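Local coordinates for regulatory protein RecX (Lactobacillus reuteri, PDB 3D5L) that probably modulates the activity of the recombinase RecA, as a member of the RecX family, at residues A[20-24]-A[25-29]; A[28-31]-A[32-36]; A[38-41]-A[42-46]; A[79-82]-A[83-87]; A[96-99]-A[100-104]. One frame throughout, in Å; residues are numbered along the deposited sequence.

Contacts 1, 2 and 3 lie in the N-terminal antiparallel sheet and its connections, while contacts 4 and 5 lie in two successive helices of the first three-helix RecX domain. Contact 1 is a surface hairpin; the others are partly buried. Contacts 1 and 2 share Phe28, Pro29 and strand 25-31, and contact 3 joins them where Phe28 CZ meets Leu46 CD1 at 4.2 Å. Contacts 4 and 5 pack on each other through Ile81, Val82, Leu99 and Leu102. In the sheet region, backbone bonds shape turns and a bulge around small apolar clusters; in the helices, regular bonds carry an isoleucine-and-leucine face and one charged face.

Contact 1: residues A[20-24]-A[25-29]; sequences IYLDG and KYAFP
Ile20 and Phe28 face each other across two antiparallel strands whose register slips by one residue, so that Ile20 O takes Ala27 N at 2.7 Å and, weakly, Phe28 N at 3.3 Å. Ile20 N returns a bond to Phe28 O. Side chains alternate between two faces of the sheet. On one, the rings of Tyr21 and Tyr26 form a T-shaped pair, the edge of Tyr26 directed at the face of Tyr21 with centroids 5.8 Å apart and planes at 78°. Tyr26 CB adds an off-centre CH-pi contact to the same Tyr21 ring. With Ala27 and Phe28 both opposite Ile20, this is a classic beta bulge in a hairpin, closed by a type I' turn from Leu22 to Lys25 in which Asp23 and Gly24 have positive phi. Leu22 N gives a 2.7 Å bond to Lys25 O, and Lys25 N bonds back to Leu22 O. On the other face, Leu22 CD1 rests on Ala27 CB at 3.5 Å and nears Phe28 CE2, while Ile20 CG2 lies over the Phe28 ring toward its rim. Strand 4-11 flanks the hairpin: Lys8 makes a cation-pi contact with Tyr21, and Ser7 OG is hydrogen-bonded to Gly24 N.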
loop_
_atom_site.group_PDB
_atom_site.type_symbol
_atom_site.label_atom_id
_atom_site.label_comp_id
_atom_site.label_asym_id
_atom_site.label_seq_id
_atom_site.Cartn_x
_atom_site.Cartn_y
_atom_site.Cartn_z
ATOM N N ILE A 20 -2.816 -25.821 22.332
ATOM C CA ILE A 20 -3.177 -25.763 23.747
ATOM C C ILE A 20 -4.057 -26.937 24.165
ATOM O O ILE A 20 -5.072 -27.231 23.534
ATOM C CB ILE A 20 -3.907 -24.442 24.091
ATOM C CG1 ILE A 20 -2.906 -23.283 24.127
ATOM C CG2 ILE A 20 -4.578 -24.544 25.452
ATOM C CD1 ILE A 20 -2.167 -23.065 22.840
ATOM N N TYR A 21 -3.646 -27.606 25.237
ATOM C CA TYR A 21 -4.368 -28.749 25.781
ATOM C C TYR A 21 -5.014 -28.374 27.105
ATOM O O TYR A 21 -4.349 -27.874 28.010
ATOM C CB TYR A 21 -3.412 -29.920 26.015
ATOM C CG TYR A 21 -2.821 -30.501 24.755
ATOM C CD1 TYR A 21 -3.221 -31.750 24.282
ATOM C CD2 TYR A 21 -1.867 -29.796 24.024
ATOM C CE1 TYR A 21 -2.679 -32.284 23.103
ATOM C CE2 TYR A 21 -1.324 -30.312 22.855
ATOM C CZ TYR A 21 -1.734 -31.552 22.400
ATOM O OH TYR A 21 -1.203 -32.039 21.225
ATOM N N LEU A 22 -6.312 -28.619 27.214
ATOM C CA LEU A 22 -7.027 -28.323 28.443
ATOM C C LEU A 22 -7.365 -29.629 29.142
ATOM O O LEU A 22 -8.029 -30.500 28.571
ATOM C CB LEU A 22 -8.306 -27.535 28.144
ATOM C CG LEU A 22 -8.060 -26.112 27.637
ATOM C CD1 LEU A 22 -9.364 -25.479 27.176
ATOM C CD2 LEU A 22 -7.424 -25.296 28.744
ATOM N N ASP A 23 -6.873 -29.781 30.367
ATOM C CA ASP A 23 -7.142 -30.983 31.153
ATOM C C ASP A 23 -6.739 -32.261 30.425
ATOM O O ASP A 23 -7.500 -33.234 30.388
ATOM C CB ASP A 23 -8.628 -31.029 31.514
ATOM C CG ASP A 23 -9.078 -29.793 32.273
ATOM O OD1 ASP A 23 -8.628 -29.599 33.429
ATOM O OD2 ASP A 23 -9.880 -29.014 31.710
ATOM N N GLY A 24 -5.540 -32.245 29.841
ATOM C CA GLY A 24 -5.028 -33.406 29.133
ATOM C C GLY A 24 -5.500 -33.625 27.707
ATOM O O GLY A 24 -5.111 -34.620 27.090
ATOM N N LYS A 25 -6.317 -32.720 27.168
ATOM C CA LYS A 25 -6.828 -32.877 25.800
ATOM C C LYS A 25 -6.657 -31.633 24.922
ATOM O O LYS A 25 -6.835 -30.501 25.384
ATOM C CB LYS A 25 -8.317 -33.234 25.832
ATOM C CG LYS A 25 -8.700 -34.304 26.841
ATOM C CD LYS A 25 -10.215 -34.450 26.909
ATOM C CE LYS A 25 -10.653 -35.427 27.998
ATOM N NZ LYS A 25 -12.144 -35.496 28.087
ATOM N N TYR A 26 -6.333 -31.851 23.649
ATOM C CA TYR A 26 -6.160 -30.749 22.713
ATOM C C TYR A 26 -7.421 -29.897 22.666
ATOM O O TYR A 26 -8.526 -30.425 22.511
ATOM C CB TYR A 26 -5.866 -31.271 21.311
ATOM C CG TYR A 26 -5.768 -30.161 20.284
ATOM C CD1 TYR A 26 -4.643 -29.326 20.229
ATOM C CD2 TYR A 26 -6.814 -29.914 19.404
ATOM C CE1 TYR A 26 -4.574 -28.273 19.326
ATOM C CE2 TYR A 26 -6.756 -28.862 18.494
ATOM C CZ TYR A 26 -5.639 -28.048 18.461
ATOM O OH TYR A 26 -5.592 -27.004 17.568
ATOM N N ALA A 27 -7.254 -28.582 22.789
ATOM C CA ALA A 27 -8.388 -27.660 22.768
ATOM C C ALA A 27 -8.373 -26.680 21.591
ATOM O O ALA A 27 -9.332 -26.619 20.820
ATOM C CB ALA A 27 -8.458 -26.892 24.079
ATOM N N PHE A 28 -7.300 -25.909 21.440
ATOM C CA PHE A 28 -7.251 -24.947 20.340
ATOM C C PHE A 28 -5.862 -24.380 20.096
ATOM O O PHE A 28 -4.966 -24.512 20.936
ATOM C CB PHE A 28 -8.250 -23.806 20.597
ATOM C CG PHE A 28 -8.018 -23.078 21.882
ATOM C CD1 PHE A 28 -7.075 -22.060 21.961
ATOM C CD2 PHE A 28 -8.734 -23.418 23.023
ATOM C CE1 PHE A 28 -6.851 -21.390 23.158
ATOM C CE2 PHE A 28 -8.518 -22.757 24.223
ATOM C CZ PHE A 28 -7.573 -21.739 24.293
ATOM N N PRO A 29 -5.661 -23.739 18.933
ATOM C CA PRO A 29 -4.351 -23.173 18.631
ATOM C C PRO A 29 -4.390 -21.660 18.806
ATOM O O PRO A 29 -5.451 -21.036 18.707
ATOM C CB PRO A 29 -4.176 -23.554 17.186
ATOM C CG PRO A 29 -5.541 -23.189 16.648
ATOM C CD PRO A 29 -6.515 -23.687 17.734
#

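Contact 2: residues A[28-31]-A[32-36]; sequences FPVA and ESVLI
Ala31 and Leu35 are joined by the first full helical turn: Leu35 N donates to Ala31 O at 3.1 Å, with an N-H...O angle of 153°. The same oxygen receives a weak bond from Val34 N, so one acceptor serves two amides at the start of the helix. The next bond follows within the helix, from Ile36 N to Glu32 O at 2.9 Å. Ala31 is the N-cap residue, where strand 25-31 turns into helix 32-37; segments 28-31 and 32-36 run at 96° to each other. Its methyl has no polar atom with which to cap the first amides, and its own N is satisfied by Asp58 OD1 of helix 48-71. Upstream, Val30 shares backbone bonding with Tyr18 of the neighbouring strand, as Glu32 does with Gly16. The apolar side of the corner is carried by Val30, whose two methyls divide their work: CG1 meets Val34 CG1 and CG2 meets Leu35 CD1, both at 4.1 Å and both crossing at about a right angle. Val34 CG1 stands anti to its own backbone nitrogen (chi1 175°), which directs it at Val30 and leaves CG2 near Ala31 CB, 4.3 Å away. Ile54 of helix 48-71 also touches Val30.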
loop_
_atom_site.group_PDB
_atom_site.type_symbol
_atom_site.label_atom_id
_atom_site.label_comp_id
_atom_site.label_asym_id
_atom_site.label_seq_id
_atom_site.Cartn_x
_atom_site.Cartn_y
_atom_site.Cartn_z
ATOM N N PHE A 28 -7.300 -25.909 21.440
ATOM C CA PHE A 28 -7.251 -24.947 20.340
ATOM C C PHE A 28 -5.862 -24.380 20.096
ATOM O O PHE A 28 -4.966 -24.512 20.936
ATOM C CB PHE A 28 -8.250 -23.806 20.597
ATOM C CG PHE A 28 -8.018 -23.078 21.882
ATOM C CD1 PHE A 28 -7.075 -22.060 21.961
ATOM C CD2 PHE A 28 -8.734 -23.418 23.023
ATOM C CE1 PHE A 28 -6.851 -21.390 23.158
ATOM C CE2 PHE A 28 -8.518 -22.757 24.223
ATOM C CZ PHE A 28 -7.573 -21.739 24.293
ATOM N N PRO A 29 -5.661 -23.739 18.933
ATOM C CA PRO A 29 -4.351 -23.173 18.631
ATOM C C PRO A 29 -4.390 -21.660 18.806
ATOM O O PRO A 29 -5.451 -21.036 18.707
ATOM C CB PRO A 29 -4.176 -23.554 17.186
ATOM C CG PRO A 29 -5.541 -23.189 16.648
ATOM C CD PRO A 29 -6.515 -23.687 17.734
ATOM N N VAL A 30 -3.235 -21.071 19.070
ATOM C CA VAL A 30 -3.165 -19.636 19.239
ATOM C C VAL A 30 -1.872 -19.131 18.642
ATOM O O VAL A 30 -0.839 -19.777 18.768
ATOM C CB VAL A 30 -3.221 -19.234 20.734
ATOM C CG1 VAL A 30 -4.634 -19.399 21.264
ATOM C CG2 VAL A 30 -2.268 -20.100 21.545
ATOM N N ALA A 31 -1.943 -17.993 17.961
ATOM C CA ALA A 31 -0.760 -17.379 17.389
ATOM C C ALA A 31 0.044 -16.969 18.620
ATOM O O ALA A 31 -0.505 -16.885 19.723
ATOM C CB ALA A 31 -1.142 -16.130 16.556
ATOM N N GLU A 32 1.331 -16.711 18.445
ATOM C CA GLU A 32 2.148 -16.308 19.572
ATOM C C GLU A 32 1.604 -15.038 20.240
ATOM O O GLU A 32 1.472 -14.997 21.458
ATOM C CB GLU A 32 3.590 -16.080 19.120
ATOM C CG GLU A 32 4.579 -16.052 20.264
ATOM C CD GLU A 32 5.992 -15.775 19.796
ATOM O OE1 GLU A 32 6.426 -16.414 18.811
ATOM O OE2 GLU A 32 6.669 -14.927 20.420
ATOM N N SER A 33 1.285 -14.011 19.445
ATOM C CA SER A 33 0.775 -12.740 19.979
ATOM C C SER A 33 -0.488 -12.890 20.823
ATOM O O SER A 33 -0.735 -12.090 21.727
ATOM C CB SER A 33 0.502 -11.732 18.843
ATOM O OG SER A 33 -0.752 -11.957 18.204
ATOM N N VAL A 34 -1.297 -13.900 20.516
ATOM C CA VAL A 34 -2.525 -14.140 21.273
ATOM C C VAL A 34 -2.178 -14.858 22.572
ATOM O O VAL A 34 -2.797 -14.633 23.616
ATOM C CB VAL A 34 -3.509 -15.010 20.478
ATOM C CG1 VAL A 34 -4.716 -15.350 21.335
ATOM C CG2 VAL A 34 -3.932 -14.276 19.217
ATOM N N LEU A 35 -1.183 -15.731 22.492
ATOM C CA LEU A 35 -0.734 -16.474 23.657
ATOM C C LEU A 35 -0.202 -15.473 24.674
ATOM O O LEU A 35 -0.416 -15.623 25.878
ATOM C CB LEU A 35 0.364 -17.452 23.256
ATOM C CG LEU A 35 0.987 -18.245 24.397
ATOM C CD1 LEU A 35 0.963 -19.724 24.049
ATOM C CD2 LEU A 35 2.414 -17.754 24.646
ATOM N N ILE A 36 0.476 -14.443 24.174
ATOM C CA ILE A 36 1.038 -13.399 25.026
ATOM C C ILE A 36 -0.061 -12.450 25.497
ATOM O O ILE A 36 -0.122 -12.090 26.671
ATOM C CB ILE A 36 2.088 -12.566 24.273
ATOM C CG1 ILE A 36 3.252 -13.460 23.836
ATOM C CG2 ILE A 36 2.579 -11.430 25.159
ATOM C CD1 ILE A 36 4.215 -12.784 22.883
#

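Contact 3: residues A[38-41]-A[42-46]; sequences FRLM and KGTEL
Met41 and Thr44 are the two ends of a type II beta turn, which brings the chain from the end of helix 32-37 into the short strand 45-46. The tight part centres on Met41 O, gripped twice by Thr44: its backbone N lies at 3.2 Å with an almost straight N-H...O angle of 166°, and its OG1 donates at 3.1 Å. Both donors reach the oxygen from the same face of the carbonyl plane and stand well above it. The hydroxyl is placed there by the first torsion of Thr44, with OG1 anti to the carbonyl carbon (chi1 -58°) and CG2 turned to the other side, toward Leu40. Gly43 has the positive phi of the third turn position.

Just before the turn, Arg39 is the C-prime residue of the Schellman motif that ends the helix, with Leu40 N bonded back to Leu35 O and Arg39 N to Ile36 O. Leu40 then enters the buried side, where its CD2 meets Leu46 CD2 at 4.3 Å; Ile54 and Ile51 of helix 48-71 pack against Leu40 and Leu46 respectively, and Ile6 of strand 4-11 also touches Leu40.

The solvent side is looser. Lys42 touches Met41 mainly through CB; its CB points away from the turn, and the side chain touches Lys8 and Ile9 of strand 4-11. Met41 likewise sends its sulfur end away from the turn, although its CG, between the backbone N and carbonyl carbon (chi1 72°), still approaches Thr44 OG1 at 3.6 Å.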
loop_
_atom_site.group_PDB
_atom_site.type_symbol
_atom_site.label_atom_id
_atom_site.label_comp_id
_atom_site.label_asym_id
_atom_site.label_seq_id
_atom_site.Cartn_x
_atom_site.Cartn_y
_atom_site.Cartn_z
ATOM N N PHE A 38 -3.012 -13.018 26.076
ATOM C CA PHE A 38 -3.857 -13.606 27.105
ATOM C C PHE A 38 -3.110 -14.301 28.240
ATOM O O PHE A 38 -3.725 -14.953 29.087
ATOM C CB PHE A 38 -4.883 -14.533 26.457
ATOM C CG PHE A 38 -6.013 -13.800 25.782
ATOM C CD1 PHE A 38 -7.198 -13.536 26.463
ATOM C CD2 PHE A 38 -5.885 -13.353 24.466
ATOM C CE1 PHE A 38 -8.246 -12.839 25.839
ATOM C CE2 PHE A 38 -6.925 -12.655 23.837
ATOM C CZ PHE A 38 -8.107 -12.400 24.528
ATOM N N ARG A 39 -1.788 -14.154 28.259
ATOM C CA ARG A 39 -0.980 -14.716 29.336
ATOM C C ARG A 39 -1.182 -16.219 29.559
ATOM O O ARG A 39 -1.202 -16.687 30.698
ATOM C CB ARG A 39 -1.299 -13.956 30.634
ATOM C CG ARG A 39 -0.789 -12.521 30.657
ATOM C CD ARG A 39 -1.518 -11.642 31.678
ATOM N NE ARG A 39 -2.724 -11.029 31.116
ATOM C CZ ARG A 39 -3.966 -11.415 31.390
ATOM N NH1 ARG A 39 -4.185 -12.416 32.232
ATOM N NH2 ARG A 39 -4.993 -10.806 30.811
ATOM N N LEU A 40 -1.298 -16.974 28.474
ATOM C CA LEU A 40 -1.519 -18.411 28.560
ATOM C C LEU A 40 -0.280 -19.207 28.985
ATOM O O LEU A 40 0.830 -18.939 28.523
ATOM C CB LEU A 40 -2.046 -18.916 27.213
ATOM C CG LEU A 40 -3.248 -18.120 26.682
ATOM C CD1 LEU A 40 -3.673 -18.660 25.335
ATOM C CD2 LEU A 40 -4.397 -18.195 27.675
ATOM N N MET A 41 -0.488 -20.179 29.875
ATOM C CA MET A 41 0.589 -21.032 30.379
ATOM C C MET A 41 0.001 -22.261 31.084
ATOM O O MET A 41 -1.213 -22.371 31.231
ATOM C CB MET A 41 1.471 -20.240 31.348
ATOM C CG MET A 41 0.818 -19.943 32.689
ATOM S SD MET A 41 1.538 -18.492 33.506
ATOM C CE MET A 41 3.295 -18.823 33.326
ATOM N N LYS A 42 0.863 -23.183 31.510
ATOM C CA LYS A 42 0.415 -24.401 32.197
ATOM C C LYS A 42 -0.290 -24.036 33.497
ATOM O O LYS A 42 0.338 -23.495 34.407
ATOM C CB LYS A 42 1.602 -25.316 32.534
ATOM C CG LYS A 42 2.525 -25.685 31.374
ATOM C CD LYS A 42 1.814 -26.472 30.282
ATOM C CE LYS A 42 2.815 -27.127 29.309
ATOM N NZ LYS A 42 3.828 -26.182 28.750
ATOM N N GLY A 43 -1.588 -24.326 33.579
ATOM C CA GLY A 43 -2.347 -24.020 34.781
ATOM C C GLY A 43 -3.381 -22.909 34.671
ATOM O O GLY A 43 -4.163 -22.691 35.601
ATOM N N THR A 44 -3.402 -22.201 33.546
ATOM C CA THR A 44 -4.361 -21.113 33.356
ATOM C C THR A 44 -5.800 -21.614 33.243
ATOM O O THR A 44 -6.077 -22.554 32.501
ATOM C CB THR A 44 -4.037 -20.297 32.083
ATOM O OG1 THR A 44 -2.705 -19.774 32.170
ATOM C CG2 THR A 44 -5.018 -19.145 31.922
ATOM N N GLU A 45 -6.706 -20.982 33.985
ATOM C CA GLU A 45 -8.120 -21.345 33.944
ATOM C C GLU A 45 -8.837 -20.394 32.985
ATOM O O GLU A 45 -8.525 -19.201 32.944
ATOM C CB GLU A 45 -8.751 -21.231 35.332
ATOM C CG GLU A 45 -8.093 -22.099 36.385
ATOM C CD GLU A 45 -8.906 -22.180 37.668
ATOM O OE1 GLU A 45 -8.428 -22.818 38.628
ATOM O OE2 GLU A 45 -10.022 -21.615 37.712
ATOM N N LEU A 46 -9.808 -20.917 32.234
ATOM C CA LEU A 46 -10.530 -20.103 31.265
ATOM C C LEU A 46 -12.037 -20.327 31.212
ATOM O O LEU A 46 -12.506 -21.467 31.268
ATOM C CB LEU A 46 -9.964 -20.346 29.864
ATOM C CG LEU A 46 -8.476 -20.094 29.628
ATOM C CD1 LEU A 46 -8.066 -20.677 28.280
ATOM C CD2 LEU A 46 -8.195 -18.600 29.700
#

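Contact 4: residues A[79-82]-A[83-87]; sequences SDIV and KKLKE
Val82 and Lys86, one helical turn apart, lie side by side and point the same way. Val82 gives the most surface to this contact: CG1, anti to its backbone N (chi1 168°), has Lys86 NZ at 3.4 Å, because the lysine runs back along the helix, nearly extended until it bends at chi4. Close as it is, this is an ammonium beside a methyl group. Nearer the backbone, Lys86 CG passes Val82 O at 3.2 Å, and Lys86 N donates to that same oxygen at 3.0 Å.

Lys83, next in buried surface, brings its CB to 3.0 Å from Ser79 O while its N bonds to this same carbonyl; its amine end leads away. Ile81 turns to another side of helix 78-87, where its CG2 meets Leu85 CD1 at 4.0 Å, the two side chains running alongside each other. There helix 92-104 packs on the pair through Leu99, Leu102 and Ile98, as expected in a three-helix domain. Asp80 OD2 takes Thr77 N, and Ser79 OG bonds to Lys139 O.

The chemistry implies an amphipathic helix: Ile81 and Leu85 face the domain interior, Val82 borders it by touching Leu99, Lys84 lies against helix 48-71, and Lys83 and Lys86 probably lend the outer side positive charge, their first carbons along backbone carbonyls.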
loop_
_atom_site.group_PDB
_atom_site.type_symbol
_atom_site.label_atom_id
_atom_site.label_comp_id
_atom_site.label_asym_id
_atom_site.label_seq_id
_atom_site.Cartn_x
_atom_site.Cartn_y
_atom_site.Cartn_z
ATOM N N SER A 79 -3.898 1.782 1.012
ATOM C CA SER A 79 -5.090 1.362 0.294
ATOM C C SER A 79 -4.915 -0.021 -0.331
ATOM O O SER A 79 -5.901 -0.674 -0.658
ATOM C CB SER A 79 -5.472 2.387 -0.778
ATOM O OG SER A 79 -4.510 2.447 -1.808
ATOM N N ASP A 80 -3.670 -0.467 -0.510
ATOM C CA ASP A 80 -3.443 -1.806 -1.059
ATOM C C ASP A 80 -3.735 -2.804 0.057
ATOM O O ASP A 80 -4.332 -3.854 -0.169
ATOM C CB ASP A 80 -1.996 -1.999 -1.527
ATOM C CG ASP A 80 -1.699 -1.302 -2.846
ATOM O OD1 ASP A 80 -2.641 -1.090 -3.649
ATOM O OD2 ASP A 80 -0.510 -0.987 -3.083
ATOM N N ILE A 81 -3.306 -2.460 1.268
ATOM C CA ILE A 81 -3.527 -3.314 2.425
ATOM C C ILE A 81 -5.018 -3.433 2.751
ATOM O O ILE A 81 -5.508 -4.526 3.015
ATOM C CB ILE A 81 -2.792 -2.764 3.647
ATOM C CG1 ILE A 81 -1.293 -2.684 3.354
ATOM C CG2 ILE A 81 -3.084 -3.635 4.866
ATOM C CD1 ILE A 81 -0.661 -4.007 2.976
ATOM N N VAL A 82 -5.717 -2.300 2.727
ATOM C CA VAL A 82 -7.158 -2.232 2.985
ATOM C C VAL A 82 -7.895 -3.055 1.936
ATOM O O VAL A 82 -8.765 -3.860 2.250
ATOM C CB VAL A 82 -7.667 -0.771 2.895
ATOM C CG1 VAL A 82 -9.178 -0.729 2.864
ATOM C CG2 VAL A 82 -7.142 0.032 4.072
ATOM N N LYS A 83 -7.528 -2.839 0.680
ATOM C CA LYS A 83 -8.125 -3.547 -0.432
ATOM C C LYS A 83 -7.846 -5.043 -0.306
ATOM O O LYS A 83 -8.673 -5.878 -0.682
ATOM C CB LYS A 83 -7.552 -2.985 -1.733
ATOM C CG LYS A 83 -8.240 -3.454 -2.991
ATOM C CD LYS A 83 -7.867 -2.564 -4.173
ATOM C CE LYS A 83 -8.527 -3.072 -5.445
ATOM N NZ LYS A 83 -10.016 -3.196 -5.267
ATOM N N LYS A 84 -6.685 -5.375 0.252
ATOM C CA LYS A 84 -6.280 -6.763 0.439
ATOM C C LYS A 84 -7.036 -7.440 1.583
ATOM O O LYS A 84 -7.408 -8.600 1.484
ATOM C CB LYS A 84 -4.782 -6.829 0.726
ATOM C CG LYS A 84 -4.055 -7.929 -0.019
ATOM C CD LYS A 84 -4.263 -9.305 0.555
ATOM C CE LYS A 84 -3.622 -10.336 -0.383
ATOM N NZ LYS A 84 -3.693 -11.737 0.094
ATOM N N LEU A 85 -7.237 -6.715 2.679
ATOM C CA LEU A 85 -7.947 -7.272 3.818
ATOM C C LEU A 85 -9.386 -7.492 3.412
ATOM O O LEU A 85 -10.008 -8.477 3.813
ATOM C CB LEU A 85 -7.867 -6.326 5.012
ATOM C CG LEU A 85 -6.485 -6.300 5.667
ATOM C CD1 LEU A 85 -6.392 -5.137 6.634
ATOM C CD2 LEU A 85 -6.226 -7.638 6.363
ATOM N N LYS A 86 -9.910 -6.561 2.618
ATOM C CA LYS A 86 -11.273 -6.672 2.121
ATOM C C LYS A 86 -11.351 -7.884 1.190
ATOM O O LYS A 86 -12.307 -8.659 1.247
ATOM C CB LYS A 86 -11.675 -5.398 1.366
ATOM C CG LYS A 86 -11.914 -4.180 2.263
ATOM C CD LYS A 86 -12.462 -2.988 1.477
ATOM C CE LYS A 86 -13.230 -2.010 2.398
ATOM N NZ LYS A 86 -12.579 -0.669 2.570
ATOM N N GLU A 87 -10.334 -8.060 0.348
ATOM C CA GLU A 87 -10.299 -9.187 -0.586
ATOM C C GLU A 87 -10.423 -10.557 0.101
ATOM O O GLU A 87 -11.111 -11.446 -0.406
ATOM C CB GLU A 87 -9.014 -9.140 -1.428
ATOM C CG GLU A 87 -8.897 -10.247 -2.478
ATOM C CD GLU A 87 -7.708 -10.053 -3.429
ATOM O OE1 GLU A 87 -7.678 -9.030 -4.154
ATOM O OE2 GLU A 87 -6.804 -10.932 -3.458
#

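Contact 5: residues A[96-99]-A[100-104]; sequences EPIL and KKLRG
Arg103 folds back over Leu99, one turn earlier in helix 92-104, and can be followed outward atom by atom. CB sits 3.0 Å from Leu99 O, the same carbonyl that accepts Arg103 N at 2.8 Å. CG, anti to the backbone N (chi1 -153°), is already farther off, 4.2 Å from that oxygen. The chain then bends at chi3 (-78°), folding the guanidinium back so that NE and CZ remain near Leu99 O, which lies over one face of the group toward its rim. At the tip, NH2 reaches Leu99 CB at 3.9 Å. Both NH1 and NH2 have Glu96 OE2 at 4.1 Å, close to the guanidinium plane at its edge; this is beyond a salt bridge, though the opposite charges probably still attract. The true salt bridge of NH2 is with Glu78 OE1, at the start of helix 78-87.

These residues belong to the first of three RecX three-helix domains, and its interior lies along another side of the helix. There Ile98 and Leu102 run alongside each other, with Ile98 CG2 against Leu102 CD1 at 3.7 Å. Ile81 and Leu85 of helix 78-87 meet this side, as do Ala63, Tyr64 and Leu71 of helix 48-71. The backbone beneath is regular, with Leu102 N giving Ile98 O a bond at 164° and Lys101 N bonding to Pro97 O. Pro97 lacks an amide hydrogen, and the helix is kinked there. Lys100 and Lys101 have extended chains; that of Lys101 makes a cation-pi contact with Tyr64.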
loop_
_atom_site.group_PDB
_atom_site.type_symbol
_atom_site.label_atom_id
_atom_site.label_comp_id
_atom_site.label_asym_id
_atom_site.label_seq_id
_atom_site.Cartn_x
_atom_site.Cartn_y
_atom_site.Cartn_z
ATOM N N GLU A 96 -8.977 -1.331 10.705
ATOM C CA GLU A 96 -8.296 -0.215 11.348
ATOM C C GLU A 96 -7.224 -0.654 12.358
ATOM O O GLU A 96 -6.148 -0.067 12.390
ATOM C CB GLU A 96 -9.331 0.711 12.015
ATOM C CG GLU A 96 -8.824 2.126 12.306
ATOM C CD GLU A 96 -8.252 2.834 11.071
ATOM O OE1 GLU A 96 -8.962 2.929 10.035
ATOM O OE2 GLU A 96 -7.086 3.295 11.141
ATOM N N PRO A 97 -7.509 -1.671 13.204
ATOM C CA PRO A 97 -6.506 -2.125 14.179
ATOM C C PRO A 97 -5.252 -2.678 13.490
ATOM O O PRO A 97 -4.133 -2.388 13.900
ATOM C CB PRO A 97 -7.250 -3.204 14.977
ATOM C CG PRO A 97 -8.665 -2.728 14.932
ATOM C CD PRO A 97 -8.813 -2.298 13.483
ATOM N N ILE A 98 -5.446 -3.476 12.443
ATOM C CA ILE A 98 -4.328 -4.053 11.695
ATOM C C ILE A 98 -3.545 -2.961 10.965
ATOM O O ILE A 98 -2.320 -2.984 10.958
ATOM C CB ILE A 98 -4.842 -5.141 10.691
ATOM C CG1 ILE A 98 -5.202 -6.411 11.469
ATOM C CG2 ILE A 98 -3.799 -5.440 9.604
ATOM C CD1 ILE A 98 -5.759 -7.525 10.620
ATOM N N LEU A 99 -4.245 -1.999 10.363
ATOM C CA LEU A 99 -3.566 -0.902 9.669
ATOM C C LEU A 99 -2.718 -0.157 10.680
ATOM O O LEU A 99 -1.584 0.230 10.389
ATOM C CB LEU A 99 -4.552 0.093 9.053
ATOM C CG LEU A 99 -5.364 -0.297 7.817
ATOM C CD1 LEU A 99 -6.179 0.912 7.356
ATOM C CD2 LEU A 99 -4.436 -0.765 6.703
ATOM N N LYS A 100 -3.292 0.047 11.864
ATOM C CA LYS A 100 -2.617 0.735 12.954
ATOM C C LYS A 100 -1.417 -0.074 13.418
ATOM O O LYS A 100 -0.332 0.476 13.616
ATOM C CB LYS A 100 -3.569 0.933 14.132
ATOM C CG LYS A 100 -2.962 1.715 15.280
ATOM C CD LYS A 100 -3.918 1.788 16.461
ATOM C CE LYS A 100 -3.311 2.566 17.627
ATOM N NZ LYS A 100 -4.243 2.609 18.788
ATOM N N LYS A 101 -1.611 -1.377 13.601
ATOM C CA LYS A 101 -0.520 -2.229 14.042
ATOM C C LYS A 101 0.601 -2.293 13.014
ATOM O O LYS A 101 1.778 -2.247 13.369
ATOM C CB LYS A 101 -1.013 -3.646 14.357
ATOM C CG LYS A 101 0.138 -4.588 14.712
ATOM C CD LYS A 101 -0.308 -5.890 15.383
ATOM C CE LYS A 101 0.930 -6.679 15.840
ATOM N NZ LYS A 101 0.612 -7.959 16.545
ATOM N N LEU A 102 0.244 -2.405 11.738
ATOM C CA LEU A 102 1.248 -2.461 10.682
ATOM C C LEU A 102 1.955 -1.118 10.590
ATOM O O LEU A 102 3.161 -1.048 10.372
ATOM C CB LEU A 102 0.593 -2.777 9.335
ATOM C CG LEU A 102 0.153 -4.220 9.090
ATOM C CD1 LEU A 102 -0.762 -4.251 7.869
ATOM C CD2 LEU A 102 1.382 -5.111 8.896
ATOM N N ARG A 103 1.182 -0.053 10.757
ATOM C CA ARG A 103 1.707 1.301 10.695
ATOM C C ARG A 103 2.697 1.501 11.846
ATOM O O ARG A 103 3.793 2.037 11.658
ATOM C CB ARG A 103 0.545 2.293 10.800
ATOM C CG ARG A 103 0.789 3.637 10.147
ATOM C CD ARG A 103 -0.424 4.530 10.340
ATOM N NE ARG A 103 -1.531 4.224 9.433
ATOM C CZ ARG A 103 -2.809 4.199 9.805
ATOM N NH1 ARG A 103 -3.140 4.447 11.069
ATOM N NH2 ARG A 103 -3.759 3.950 8.910
ATOM N N GLY A 104 2.305 1.053 13.034
ATOM C CA GLY A 104 3.172 1.163 14.193
ATOM C C GLY A 104 4.497 0.438 14.005
ATOM O O GLY A 104 5.526 0.885 14.516
#